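Local coordinates for protein ribosomal RNA small subunit methyltransferase E (Bacillus subtilis, PDB 1VHK) that probably methylates the N3 position of one specific uridine in 16S rRNA of the assembled small ribosomal subunit, with S-adenosyl-L-methionine as methyl donor, at residues A[96-101]-A[108-113]; A[114-119]-A[213-218]; A[203-208]-A[237-242]. All coordinates share one frame; numbering follows the deposited sequence.

Contact 1. Residues A[96-101]-A[108-113]; sequences EWIIQK and HAFIPF
Phe110 lays its ring against the backbone of Ile98 and Ile99, where helix 94-104 packs on strand 109-113 within one beta-alpha-beta crossover unit. Strand 82-88 leads into this helix and strand 109-113 leaves it as the parallel neighbour of 82-88, so the contact illustrates how one aromatic on a strand can seat a crossover helix on a sheet, here within the SPOUT-type methyltransferase domain. The tight part is apolar and buried. Ile99 CA stands over one face of the Phe110 ring, offset toward the rim, in a CH-pi contact 4.0 Å from the centroid and 26° off the normal. Phe110 CG sits anti to its own carbonyl carbon (chi1 -59°), which carries the ring outward from the strand to the helix. Ile99 CG1 adds a looser touch at Phe110 CG, 4.2 Å away. The far end of the ring meets backbone oxygen: Phe110 CE1 lies 3.5 Å from Ile98 O, which approaches obliquely, and Phe110 CZ lies 3.4 Å from Ile99 O. Ile85 and Pro151 pack on the same phenylalanine, and Trp134 and Ile137 of helix 131-144 on Ile99. The helix flank turned from the strand is more polar and only partly enclosed at Glu96 and Gln100, whereas Lys101 is buried. Trp97 meets Trp97 of the second subunit edge-to-face, and Lys101 forms salt bridges with Glu104 and with Glu237 of the second subunit. Lys101 CD rests 3.8 Å above the plane of the Trp97 ring. Lys101 NZ also donates to Gln100 OE1 at 2.8 Å, tilted 31° from the carbonyl plane.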
loop_
_atom_site.group_PDB
_atom_site.type_symbol
_atom_site.label_atom_id
_atom_site.label_comp_id
_atom_site.label_asym_id
_atom_site.label_seq_id
_atom_site.Cartn_x
_atom_site.Cartn_y
_atom_site.Cartn_z
ATOM N N GLU A 96 2.286 -12.891 3.962
ATOM C CA GLU A 96 0.883 -12.772 3.580
ATOM C C GLU A 96 0.490 -11.289 3.473
ATOM O O GLU A 96 -0.258 -10.951 2.577
ATOM C CB GLU A 96 -0.049 -13.457 4.573
ATOM C CG GLU A 96 -0.014 -14.967 4.569
ATOM C CD GLU A 96 -1.008 -15.565 5.550
ATOM O OE1 GLU A 96 -1.836 -14.792 6.084
ATOM O OE2 GLU A 96 -0.991 -16.790 5.793
ATOM N N TRP A 97 1.006 -10.458 4.357
ATOM C CA TRP A 97 0.718 -9.024 4.328
ATOM C C TRP A 97 1.356 -8.406 3.091
ATOM O O TRP A 97 0.787 -7.587 2.392
ATOM C CB TRP A 97 1.274 -8.357 5.591
ATOM C CG TRP A 97 0.422 -7.265 6.154
ATOM C CD1 TRP A 97 -0.753 -7.422 6.849
ATOM C CD2 TRP A 97 0.655 -5.849 6.086
ATOM N NE1 TRP A 97 -1.268 -6.194 7.199
ATOM C CE2 TRP A 97 -0.416 -5.215 6.752
ATOM C CE3 TRP A 97 1.663 -5.058 5.514
ATOM C CZ2 TRP A 97 -0.503 -3.826 6.877
ATOM C CZ3 TRP A 97 1.567 -3.694 5.648
ATOM C CH2 TRP A 97 0.488 -3.084 6.309
ATOM N N ILE A 98 2.570 -8.918 2.774
ATOM C CA ILE A 98 3.273 -8.412 1.599
ATOM C C ILE A 98 2.494 -8.793 0.345
ATOM O O ILE A 98 2.404 -7.987 -0.571
ATOM C CB ILE A 98 4.725 -8.892 1.541
ATOM C CG1 ILE A 98 5.601 -8.091 2.509
ATOM C CG2 ILE A 98 5.297 -8.756 0.133
ATOM C CD1 ILE A 98 6.839 -8.838 3.004
ATOM N N ILE A 99 1.910 -9.989 0.331
ATOM C CA ILE A 99 1.202 -10.459 -0.873
ATOM C C ILE A 99 -0.105 -9.715 -1.027
ATOM O O ILE A 99 -0.531 -9.239 -2.069
ATOM C CB ILE A 99 0.949 -11.987 -0.783
ATOM C CG1 ILE A 99 2.293 -12.715 -1.071
ATOM C CG2 ILE A 99 -0.095 -12.498 -1.758
ATOM C CD1 ILE A 99 2.264 -14.164 -0.615
ATOM N N GLN A 100 -0.815 -9.638 0.110
ATOM C CA GLN A 100 -2.084 -8.962 0.121
ATOM C C GLN A 100 -1.945 -7.487 -0.273
ATOM O O GLN A 100 -2.567 -7.065 -1.250
ATOM C CB GLN A 100 -2.799 -9.127 1.449
ATOM C CG GLN A 100 -4.166 -8.392 1.428
ATOM C CD GLN A 100 -4.949 -8.641 2.696
ATOM O OE1 GLN A 100 -4.786 -7.928 3.692
ATOM N NE2 GLN A 100 -5.737 -9.703 2.695
ATOM N N LYS A 101 -1.194 -6.692 0.495
ATOM C CA LYS A 101 -1.168 -5.251 0.164
ATOM C C LYS A 101 -0.551 -5.056 -1.201
ATOM O O LYS A 101 -1.122 -4.356 -2.057
ATOM C CB LYS A 101 -0.583 -4.443 1.287
ATOM C CG LYS A 101 -0.939 -5.018 2.647
ATOM C CD LYS A 101 -2.004 -4.271 3.369
ATOM C CE LYS A 101 -2.961 -5.176 4.131
ATOM N NZ LYS A 101 -4.318 -5.127 3.478
ATOM N N HIS A 108 2.848 -7.244 -9.981
ATOM C CA HIS A 108 2.581 -8.215 -11.028
ATOM C C HIS A 108 2.862 -9.640 -10.604
ATOM O O HIS A 108 2.167 -10.554 -11.044
ATOM C CB HIS A 108 3.318 -7.905 -12.354
ATOM C CG HIS A 108 3.015 -8.948 -13.401
ATOM N ND1 HIS A 108 1.800 -8.999 -14.071
ATOM C CD2 HIS A 108 3.720 -10.021 -13.820
ATOM C CE1 HIS A 108 1.794 -10.049 -14.880
ATOM N NE2 HIS A 108 2.949 -10.677 -14.745
ATOM N N ALA A 109 3.824 -9.844 -9.701
ATOM C CA ALA A 109 4.092 -11.247 -9.309
ATOM C C ALA A 109 4.978 -11.217 -8.072
ATOM O O ALA A 109 5.488 -10.144 -7.799
ATOM C CB ALA A 109 4.771 -12.002 -10.441
ATOM N N PHE A 110 4.966 -12.323 -7.291
ATOM C CA PHE A 110 5.817 -12.306 -6.100
ATOM C C PHE A 110 6.820 -13.439 -6.154
ATOM O O PHE A 110 6.570 -14.501 -6.734
ATOM C CB PHE A 110 4.995 -12.393 -4.824
ATOM C CG PHE A 110 4.001 -11.307 -4.609
ATOM C CD1 PHE A 110 4.315 -10.172 -3.904
ATOM C CD2 PHE A 110 2.731 -11.424 -5.176
ATOM C CE1 PHE A 110 3.356 -9.189 -3.693
ATOM C CE2 PHE A 110 1.778 -10.435 -5.002
ATOM C CZ PHE A 110 2.097 -9.322 -4.243
ATOM N N ILE A 111 8.031 -13.201 -5.683
ATOM C CA ILE A 111 9.079 -14.232 -5.723
ATOM C C ILE A 111 9.785 -14.275 -4.361
ATOM O O ILE A 111 10.643 -13.425 -4.134
ATOM C CB ILE A 111 10.166 -13.886 -6.749
ATOM C CG1 ILE A 111 9.591 -13.700 -8.165
ATOM C CG2 ILE A 111 11.239 -14.954 -6.732
ATOM C CD1 ILE A 111 10.606 -13.036 -9.076
ATOM N N PRO A 112 9.399 -15.193 -3.505
ATOM C CA PRO A 112 10.001 -15.344 -2.188
ATOM C C PRO A 112 11.331 -16.067 -2.334
ATOM O O PRO A 112 11.441 -16.934 -3.219
ATOM C CB PRO A 112 9.001 -16.196 -1.420
ATOM C CG PRO A 112 7.807 -16.305 -2.283
ATOM C CD PRO A 112 8.331 -16.200 -3.710
ATOM N N PHE A 113 12.316 -15.755 -1.507
ATOM C CA PHE A 113 13.596 -16.460 -1.698
ATOM C C PHE A 113 14.318 -16.612 -0.394
ATOM O O PHE A 113 14.113 -15.778 0.488
ATOM C CB PHE A 113 14.450 -15.761 -2.768
ATOM C CG PHE A 113 14.960 -14.415 -2.327
ATOM C CD1 PHE A 113 14.293 -13.255 -2.672
ATOM C CD2 PHE A 113 16.095 -14.323 -1.549
ATOM C CE1 PHE A 113 14.758 -12.035 -2.238
ATOM C CE2 PHE A 113 16.537 -13.109 -1.075
ATOM C CZ PHE A 113 15.856 -11.954 -1.418
#

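Contact 2. Residues A[114-119]-A[213-218]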
loop_
_atom_site.group_PDB
_atom_site.type_symbol
_atom_site.label_atom_id
_atom_site.label_comp_id
_atom_site.label_asym_id
_atom_site.label_seq_id
_atom_site.Cartn_x
_atom_site.Cartn_y
_atom_site.Cartn_z
ATOM N N GLN A 114 15.084 -17.705 -0.252
ATOM C CA GLN A 114 15.807 -17.884 1.026
ATOM C C GLN A 114 16.882 -16.815 1.117
ATOM O O GLN A 114 17.654 -16.678 0.144
ATOM C CB GLN A 114 16.494 -19.254 1.070
ATOM C CG GLN A 114 16.925 -19.689 2.459
ATOM C CD GLN A 114 15.776 -19.796 3.438
ATOM O OE1 GLN A 114 14.682 -20.283 3.075
ATOM N NE2 GLN A 114 15.960 -19.345 4.682
ATOM N N ALA A 115 16.969 -16.071 2.191
ATOM C CA ALA A 115 18.059 -15.070 2.270
ATOM C C ALA A 115 18.998 -15.389 3.428
ATOM O O ALA A 115 18.567 -15.858 4.484
ATOM C CB ALA A 115 17.443 -13.690 2.377
ATOM N N ALA A 116 20.256 -14.972 3.326
ATOM C CA ALA A 116 21.267 -15.241 4.340
ATOM C C ALA A 116 20.769 -14.963 5.744
ATOM O O ALA A 116 20.939 -15.789 6.667
ATOM C CB ALA A 116 22.537 -14.472 4.034
ATOM N N ARG A 117 20.109 -13.815 5.954
ATOM C CA ARG A 117 19.569 -13.502 7.262
ATOM C C ARG A 117 18.143 -13.981 7.469
ATOM O O ARG A 117 17.575 -13.673 8.523
ATOM C CB ARG A 117 19.686 -12.012 7.574
ATOM C CG ARG A 117 21.103 -11.618 7.978
ATOM C CD ARG A 117 21.454 -10.256 7.425
ATOM N NE ARG A 117 22.815 -9.862 7.789
ATOM C CZ ARG A 117 23.221 -8.598 7.719
ATOM N NH1 ARG A 117 22.402 -7.642 7.299
ATOM N NH2 ARG A 117 24.450 -8.297 8.110
ATOM N N SER A 118 17.547 -14.690 6.521
ATOM C CA SER A 118 16.214 -15.248 6.706
ATOM C C SER A 118 16.269 -16.251 7.876
ATOM O O SER A 118 16.837 -17.329 7.756
ATOM C CB SER A 118 15.705 -15.967 5.473
ATOM O OG SER A 118 15.171 -15.116 4.512
ATOM N N VAL A 119 15.648 -15.890 8.976
ATOM C CA VAL A 119 15.615 -16.659 10.193
ATOM C C VAL A 119 14.842 -17.960 10.080
ATOM O O VAL A 119 15.008 -18.855 10.917
ATOM C CB VAL A 119 15.058 -15.841 11.383
ATOM C CG1 VAL A 119 15.482 -14.384 11.270
ATOM C CG2 VAL A 119 13.549 -15.972 11.491
ATOM N N GLU A 213 26.210 -7.783 2.715
ATOM C CA GLU A 213 27.194 -7.169 1.812
ATOM C C GLU A 213 27.510 -8.113 0.650
ATOM O O GLU A 213 27.511 -7.713 -0.518
ATOM C CB GLU A 213 28.478 -6.810 2.536
ATOM C CG GLU A 213 28.341 -5.872 3.714
ATOM C CD GLU A 213 29.661 -5.396 4.284
ATOM O OE1 GLU A 213 30.718 -5.631 3.654
ATOM O OE2 GLU A 213 29.659 -4.770 5.372
ATOM N N ALA A 214 27.739 -9.380 0.977
ATOM C CA ALA A 214 28.015 -10.393 -0.028
ATOM C C ALA A 214 26.902 -10.444 -1.069
ATOM O O ALA A 214 27.179 -10.249 -2.256
ATOM C CB ALA A 214 28.241 -11.745 0.610
ATOM N N GLU A 215 25.674 -10.589 -0.617
ATOM C CA GLU A 215 24.466 -10.626 -1.411
ATOM C C GLU A 215 24.306 -9.418 -2.325
ATOM O O GLU A 215 23.980 -9.565 -3.510
ATOM C CB GLU A 215 23.234 -10.738 -0.478
ATOM C CG GLU A 215 23.048 -12.125 0.112
ATOM C CD GLU A 215 22.015 -12.161 1.225
ATOM O OE1 GLU A 215 21.334 -13.196 1.395
ATOM O OE2 GLU A 215 21.918 -11.128 1.923
ATOM N N VAL A 216 24.539 -8.212 -1.785
ATOM C CA VAL A 216 24.433 -7.013 -2.625
ATOM C C VAL A 216 25.411 -7.132 -3.787
ATOM O O VAL A 216 25.034 -7.047 -4.958
ATOM C CB VAL A 216 24.646 -5.705 -1.875
ATOM C CG1 VAL A 216 24.517 -4.507 -2.822
ATOM C CG2 VAL A 216 23.655 -5.556 -0.728
ATOM N N GLU A 217 26.666 -7.431 -3.454
ATOM C CA GLU A 217 27.689 -7.679 -4.452
ATOM C C GLU A 217 27.238 -8.609 -5.560
ATOM O O GLU A 217 27.442 -8.272 -6.735
ATOM C CB GLU A 217 28.956 -8.216 -3.782
ATOM C CG GLU A 217 29.843 -7.126 -3.204
ATOM C CD GLU A 217 31.274 -7.586 -3.009
ATOM O OE1 GLU A 217 32.002 -7.711 -4.018
ATOM O OE2 GLU A 217 31.689 -7.832 -1.847
ATOM N N ARG A 218 26.605 -9.738 -5.278
ATOM C CA ARG A 218 26.130 -10.637 -6.346
ATOM C C ARG A 218 24.973 -10.034 -7.138
ATOM O O ARG A 218 24.879 -10.220 -8.363
ATOM C CB ARG A 218 25.706 -11.975 -5.739
ATOM C CG ARG A 218 26.278 -12.201 -4.353
ATOM C CD ARG A 218 27.161 -13.426 -4.284
ATOM N NE ARG A 218 27.891 -13.662 -5.511
ATOM C CZ ARG A 218 28.952 -13.032 -5.973
ATOM N NH1 ARG A 218 29.507 -12.036 -5.288
ATOM N NH2 ARG A 218 29.494 -13.396 -7.132
#
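Ala116 N donates to Glu215 OE1 at 2.8 Å, a nearly straight bond with an N-H...O angle of 162°. The amide meets the oxygen on its syn side, 22° out of the carboxylate plane, and Ala116 CB lies beside the same group, 3.7 Å from Glu215 CD. The glutamate can reach this far because its chain runs extended beyond CG. The second carboxylate oxygen, OE2, accepts from Thr212 N just ahead of the helix, so the two oxygens join the start of helix 213-221 to the loop and probably limit rotation of the group. On the loop side the donor belongs to a type I beta turn from Ala115 to Ser118, closed by Ser118 N to Ala115 O at 2.6 Å. Its shape presents the Ala116 N-H to the glutamate. Ser118 OG accepts from Ala115 N at 3.1 Å and is also hydrogen-bonded to Leu89 O, which ties the turn to the loop after strand 82-88. Further out, Phe159 packs on Glu215, while Arg117 NE remains 6.1 Å from Glu215 OE2, too far for a salt bridge.

Contact 3. Residues A[203-208]-A[237-242]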
loop_
_atom_site.group_PDB
_atom_site.type_symbol
_atom_site.label_atom_id
_atom_site.label_comp_id
_atom_site.label_asym_id
_atom_site.label_seq_id
_atom_site.Cartn_x
_atom_site.Cartn_y
_atom_site.Cartn_z
ATOM N N ILE A 203 12.323 -6.006 -8.139
ATOM C CA ILE A 203 12.746 -5.248 -6.961
ATOM C C ILE A 203 13.010 -6.240 -5.832
ATOM O O ILE A 203 12.100 -7.025 -5.518
ATOM C CB ILE A 203 11.697 -4.237 -6.461
ATOM C CG1 ILE A 203 11.117 -3.361 -7.562
ATOM C CG2 ILE A 203 12.314 -3.342 -5.381
ATOM C CD1 ILE A 203 10.085 -2.357 -7.119
ATOM N N VAL A 204 14.253 -6.356 -5.353
ATOM C CA VAL A 204 14.467 -7.361 -4.292
ATOM C C VAL A 204 14.652 -6.695 -2.961
ATOM O O VAL A 204 15.315 -5.665 -2.828
ATOM C CB VAL A 204 15.558 -8.361 -4.636
ATOM C CG1 VAL A 204 16.064 -8.188 -6.064
ATOM C CG2 VAL A 204 16.712 -8.379 -3.648
ATOM N N PHE A 205 14.027 -7.264 -1.924
ATOM C CA PHE A 205 14.142 -6.730 -0.563
ATOM C C PHE A 205 14.794 -7.746 0.364
ATOM O O PHE A 205 14.583 -8.956 0.182
ATOM C CB PHE A 205 12.705 -6.446 -0.035
ATOM C CG PHE A 205 11.932 -5.548 -0.953
ATOM C CD1 PHE A 205 11.214 -6.072 -2.001
ATOM C CD2 PHE A 205 11.949 -4.178 -0.758
ATOM C CE1 PHE A 205 10.553 -5.248 -2.883
ATOM C CE2 PHE A 205 11.259 -3.343 -1.618
ATOM C CZ PHE A 205 10.538 -3.885 -2.664
ATOM N N GLY A 206 15.438 -7.329 1.429
ATOM C CA GLY A 206 16.023 -8.336 2.349
ATOM C C GLY A 206 15.006 -8.600 3.471
ATOM O O GLY A 206 13.974 -7.948 3.503
ATOM N N PRO A 207 15.336 -9.513 4.366
ATOM C CA PRO A 207 14.474 -9.876 5.492
ATOM C C PRO A 207 14.747 -8.970 6.684
ATOM O O PRO A 207 15.482 -7.989 6.520
ATOM C CB PRO A 207 14.938 -11.294 5.816
ATOM C CG PRO A 207 16.397 -11.283 5.493
ATOM C CD PRO A 207 16.526 -10.379 4.291
ATOM N N GLU A 208 14.108 -9.205 7.820
ATOM C CA GLU A 208 14.306 -8.383 9.011
ATOM C C GLU A 208 15.775 -8.017 9.197
ATOM O O GLU A 208 16.139 -6.884 9.495
ATOM C CB GLU A 208 13.824 -9.103 10.269
ATOM C CG GLU A 208 12.328 -9.262 10.406
ATOM C CD GLU A 208 11.719 -10.379 9.605
ATOM O OE1 GLU A 208 12.441 -11.107 8.913
ATOM O OE2 GLU A 208 10.471 -10.518 9.632
ATOM N N GLU A 237 8.012 -5.729 5.458
ATOM C CA GLU A 237 6.643 -5.727 5.003
ATOM C C GLU A 237 6.249 -4.332 4.509
ATOM O O GLU A 237 5.410 -4.224 3.606
ATOM C CB GLU A 237 5.691 -6.275 6.057
ATOM C CG GLU A 237 5.557 -5.523 7.340
ATOM C CD GLU A 237 6.617 -5.708 8.383
ATOM O OE1 GLU A 237 7.794 -6.007 8.070
ATOM O OE2 GLU A 237 6.315 -5.542 9.599
ATOM N N THR A 238 7.006 -3.306 4.886
ATOM C CA THR A 238 6.741 -1.919 4.528
ATOM C C THR A 238 7.412 -1.454 3.253
ATOM O O THR A 238 6.726 -0.865 2.386
ATOM C CB THR A 238 7.081 -0.940 5.668
ATOM O OG1 THR A 238 6.647 -1.478 6.928
ATOM C CG2 THR A 238 6.397 0.402 5.466
ATOM N N ALA A 239 8.659 -1.792 3.007
ATOM C CA ALA A 239 9.435 -1.400 1.846
ATOM C C ALA A 239 8.775 -1.578 0.500
ATOM O O ALA A 239 8.731 -0.645 -0.306
ATOM C CB ALA A 239 10.795 -2.104 1.820
ATOM N N PRO A 240 8.273 -2.760 0.171
ATOM C CA PRO A 240 7.611 -3.014 -1.088
ATOM C C PRO A 240 6.320 -2.215 -1.288
ATOM O O PRO A 240 5.888 -1.990 -2.426
ATOM C CB PRO A 240 7.289 -4.485 -1.078
ATOM C CG PRO A 240 7.870 -5.067 0.124
ATOM C CD PRO A 240 8.402 -3.974 0.991
ATOM N N LEU A 241 5.667 -1.859 -0.200
ATOM C CA LEU A 241 4.423 -1.103 -0.243
ATOM C C LEU A 241 4.694 0.337 -0.701
ATOM O O LEU A 241 4.082 0.795 -1.655
ATOM C CB LEU A 241 3.791 -1.106 1.144
ATOM C CG LEU A 241 2.800 -2.225 1.450
ATOM C CD1 LEU A 241 3.127 -3.541 0.728
ATOM C CD2 LEU A 241 2.750 -2.430 2.953
ATOM N N TYR A 242 5.694 0.948 -0.076
ATOM C CA TYR A 242 6.201 2.246 -0.507
ATOM C C TYR A 242 6.564 2.203 -1.993
ATOM O O TYR A 242 6.158 3.034 -2.820
ATOM C CB TYR A 242 7.470 2.538 0.313
ATOM C CG TYR A 242 8.182 3.816 -0.011
ATOM C CD1 TYR A 242 8.053 4.903 0.849
ATOM C CD2 TYR A 242 8.984 3.961 -1.147
ATOM C CE1 TYR A 242 8.693 6.101 0.589
ATOM C CE2 TYR A 242 9.614 5.156 -1.424
ATOM C CZ TYR A 242 9.473 6.220 -0.551
ATOM O OH TYR A 242 10.098 7.425 -0.792
#
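The end of strand 200-205 passes the first turn of helix 239-253 with Phe205 CA and Ala239 CA 7.5 Å apart, a spacing bridged by one aromatic side chain. With CG set beside the backbone N (chi1 -55°), Phe205 directs its ring from the strand toward the helix. There Pro240 crosses one ring face: its CG stands almost exactly over the centre in a CH-pi contact, 3.9 Å from the centroid and only 6° off the normal. Pro240 CB follows at 3.7 Å from Phe205 CZ, so the pyrrolidine crosses the face with CB and CG both in touch with the ring. Ala239 contributes its methyl, CB being 3.5 Å from Phe205 CD2 in an oblique approach. Ile85 of strand 82-88 touches both Phe205 and Pro240, and Ala175 packs on the phenylalanine from strand 171-175. Behind the proline, Thr238 O accepts from both Leu241 N and Tyr242 N, the latter at 3.2 Å, which shapes the opening turn. Thr238 OG1 meanwhile bonds to Glu104 of the second subunit. A serine in place of Phe205 would probably open a gap between the strand end and the helix start and leave the Pro240 ring without its aromatic partner, with a hydroxyl in apolar surroundings. Proline, lacking an N-H, suits the first turn of a helix, where no backbone donor need point back along the axis, and its polarised C-H groups suit an aromatic face; the join therefore rests on close fit, dispersion and weak CH-pi attraction.

In the fold
Contacts 1 and 3 belong to the core of the methyltransferase domain and contact 2 to its periphery, its centre about 24 Å from that of the chain, though Glu215 and Ala115 are themselves buried. Contacts 1 and 3 rest helices on the same parallel sheet, each through one phenylalanine and CH-pi packing, and their centres lie about 10 Å apart. Leu241 joins them by packing against Trp97 and Lys101, and both reach the second subunit. Contact 2 instead relies on a single charged acceptor and a backbone amide, and no other chain touches it. It continues directly from the strand of contact 1, and its turn packs on Pro207, which follows the strand of contact 3.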